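PDB 4NPR: xyloglucan-specific endo-beta-1,4-glucanase GH12 from Aspergillus niveus, which probably hydrolyses internal beta-1,4-glucosidic linkages of xyloglucan with retention of the beta configuration, releasing xyloglucan oligosaccharides. Local coordinates for residues 83-89 / 220-226. Residues are numbered along the deposited sequence; the frame is centred on the assembly and turned at random.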
loop_
_atom_site.group_PDB
_atom_site.type_symbol
_atom_site.label_atom_id
_atom_site.label_comp_id
_atom_site.label_asym_id
_atom_site.label_seq_id
_atom_site.Cartn_x
_atom_site.Cartn_y
_atom_site.Cartn_z
ATOM N N VAL A 83 9.612 8.860 3.422
ATOM C CA VAL A 83 8.313 8.894 2.796
ATOM C C VAL A 83 7.613 10.167 3.277
ATOM O O VAL A 83 7.616 10.478 4.477
ATOM C CB VAL A 83 7.462 7.689 3.216
ATOM C CG1 VAL A 83 6.084 7.799 2.665
ATOM C CG2 VAL A 83 8.101 6.366 2.783
ATOM N N LYS A 84 7.011 10.894 2.349
ATOM C CA LYS A 84 6.278 12.052 2.690
ATOM C C LYS A 84 4.815 11.772 2.967
ATOM O O LYS A 84 4.146 12.587 3.597
ATOM C CB LYS A 84 6.370 13.083 1.552
ATOM C CG LYS A 84 7.787 13.382 1.050
ATOM C CD LYS A 84 8.717 13.607 2.227
ATOM C CE LYS A 84 10.001 14.193 1.727
ATOM N NZ LYS A 84 10.895 13.099 1.282
ATOM N N SER A 85 4.287 10.658 2.482
ATOM C CA SER A 85 2.852 10.429 2.584
ATOM C C SER A 85 2.449 9.021 2.154
ATOM O O SER A 85 3.252 8.212 1.676
ATOM C CB SER A 85 2.112 11.449 1.704
ATOM O OG SER A 85 2.445 11.271 0.305
ATOM N N PHE A 86 1.180 8.714 2.337
ATOM C CA PHE A 86 0.674 7.469 1.890
ATOM C C PHE A 86 -0.820 7.616 1.676
ATOM O O PHE A 86 -1.628 7.098 2.458
ATOM C CB PHE A 86 0.968 6.366 2.900
ATOM C CG PHE A 86 0.384 5.043 2.504
ATOM C CD1 PHE A 86 0.605 4.524 1.200
ATOM C CD2 PHE A 86 -0.413 4.328 3.380
ATOM C CE1 PHE A 86 0.043 3.305 0.801
ATOM C CE2 PHE A 86 -0.963 3.092 2.994
ATOM C CZ PHE A 86 -0.752 2.589 1.701
ATOM N N ALA A 87 -1.166 8.346 0.611
ATOM C CA ALA A 87 -2.531 8.452 0.163
ATOM C C ALA A 87 -2.915 7.089 -0.397
ATOM O O ALA A 87 -2.212 6.541 -1.221
ATOM C CB ALA A 87 -2.644 9.487 -0.929
ATOM N N ASN A 88 -4.060 6.590 0.050
ATOM C CA ASN A 88 -4.471 5.230 -0.162
ATOM C C ASN A 88 -5.953 5.122 -0.010
ATOM O O ASN A 88 -6.603 5.936 0.657
ATOM C CB ASN A 88 -3.842 4.316 0.887
ATOM C CG ASN A 88 -4.345 4.607 2.282
ATOM O OD1 ASN A 88 -5.210 3.911 2.817
ATOM N ND2 ASN A 88 -3.815 5.654 2.881
ATOM N N ALA A 89 -6.499 4.088 -0.625
ATOM C CA ALA A 89 -7.850 3.627 -0.318
ATOM C C ALA A 89 -7.776 2.446 0.697
ATOM O O ALA A 89 -7.151 1.445 0.413
ATOM C CB ALA A 89 -8.537 3.169 -1.592
ATOM N N GLN A 220 -5.030 -1.678 2.735
ATOM C CA GLN A 220 -4.920 -0.346 2.168
ATOM C C GLN A 220 -4.089 -0.394 0.884
ATOM O O GLN A 220 -3.100 -1.097 0.842
ATOM C CB GLN A 220 -4.202 0.536 3.153
ATOM C CG GLN A 220 -4.841 0.545 4.521
ATOM C CD GLN A 220 -4.163 1.560 5.410
ATOM O OE1 GLN A 220 -3.089 1.319 5.955
ATOM N NE2 GLN A 220 -4.765 2.730 5.515
ATOM N N ALA A 221 -4.488 0.332 -0.151
ATOM C CA ALA A 221 -3.701 0.384 -1.395
ATOM C C ALA A 221 -3.527 1.858 -1.876
ATOM O O ALA A 221 -4.512 2.601 -1.976
ATOM C CB ALA A 221 -4.328 -0.486 -2.478
ATOM N N GLY A 222 -2.264 2.260 -2.104
ATOM C CA GLY A 222 -1.934 3.599 -2.537
ATOM C C GLY A 222 -0.493 3.760 -3.011
ATOM O O GLY A 222 0.134 2.814 -3.517
ATOM N N THR A 223 0.041 4.966 -2.841
ATOM C CA THR A 223 1.400 5.233 -3.245
ATOM C C THR A 223 2.160 5.982 -2.141
ATOM O O THR A 223 1.567 6.818 -1.456
ATOM C CB THR A 223 1.436 6.048 -4.562
ATOM O OG1 THR A 223 2.796 6.379 -4.915
ATOM C CG2 THR A 223 0.646 7.280 -4.418
ATOM N N GLU A 224 3.459 5.674 -1.986
ATOM C CA GLU A 224 4.355 6.385 -1.029
ATOM C C GLU A 224 5.420 7.125 -1.805
ATOM O O GLU A 224 6.350 6.510 -2.330
ATOM C CB GLU A 224 5.080 5.426 -0.059
ATOM C CG GLU A 224 4.224 4.841 1.035
ATOM C CD GLU A 224 4.994 3.818 1.913
ATOM O OE1 GLU A 224 5.845 3.089 1.353
ATOM O OE2 GLU A 224 4.711 3.695 3.145
ATOM N N PRO A 225 5.295 8.436 -1.893
ATOM C CA PRO A 225 6.298 9.213 -2.592
ATOM C C PRO A 225 7.471 9.697 -1.718
ATOM O O PRO A 225 7.279 10.033 -0.542
ATOM C CB PRO A 225 5.494 10.393 -3.099
ATOM C CG PRO A 225 4.470 10.610 -2.061
ATOM C CD PRO A 225 4.073 9.217 -1.631
ATOM N N PHE A 226 8.666 9.751 -2.312
ATOM C CA PHE A 226 9.846 10.311 -1.658
ATOM C C PHE A 226 10.176 11.707 -2.238
ATOM O O PHE A 226 10.377 12.652 -1.502
ATOM C CB PHE A 226 11.018 9.342 -1.753
ATOM C CG PHE A 226 10.773 7.978 -1.074
ATOM C CD1 PHE A 226 9.946 7.006 -1.653
ATOM C CD2 PHE A 226 11.419 7.639 0.108
ATOM C CE1 PHE A 226 9.776 5.744 -1.064
ATOM C CE2 PHE A 226 11.229 6.387 0.720
ATOM C CZ PHE A 226 10.416 5.437 0.127
HETATM O O HOH W 1 0.878 9.537 -1.221
#
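A89 and A221 form an antiparallel hydrogen-bonded pair, A89 N reaching A221 O at 2.8 Å and A221 N returning to A89 O at 2.9 Å. One residue on, at N88 and G222, the backbones close to 3.8 Å between CA atoms, an approach possible because G222 has no CB, whose place is taken by A87 O and N88 CA. N88 CB sits over one face of the F86 ring, toward its rim, F86 CG being anti to the backbone N (chi1 177°), while ND2 of N88 turns back to F86 O at 2.7 Å, tying the amide to the residue two before it. T223 N makes a long direct bond to A87 O, at 3.2 Å; on the other side of A87 a water links A87 N to T223 O and S85 OG, which Q56 also binds. Before A87 the segment leaves regular pairing but stays close: K84 N points almost straight at P225 O, and K84 NZ, also held by backbone carbonyls of G78, G79 and Q82, takes a lone pair of F226 O at 2.9 Å. V83, Q220 and E224 form the more solvent-accessible flank, where V83 nevertheless packs closely, CG1 against E224 CB, and CG2 3.6 Å from F226 CZ. Such antiparallel pairing, irregular where 87-97 begins, builds the larger sheet of the GH12 beta-jelly roll, whose other sheet packs W70, W74 and W76 against A89, P225 and K84.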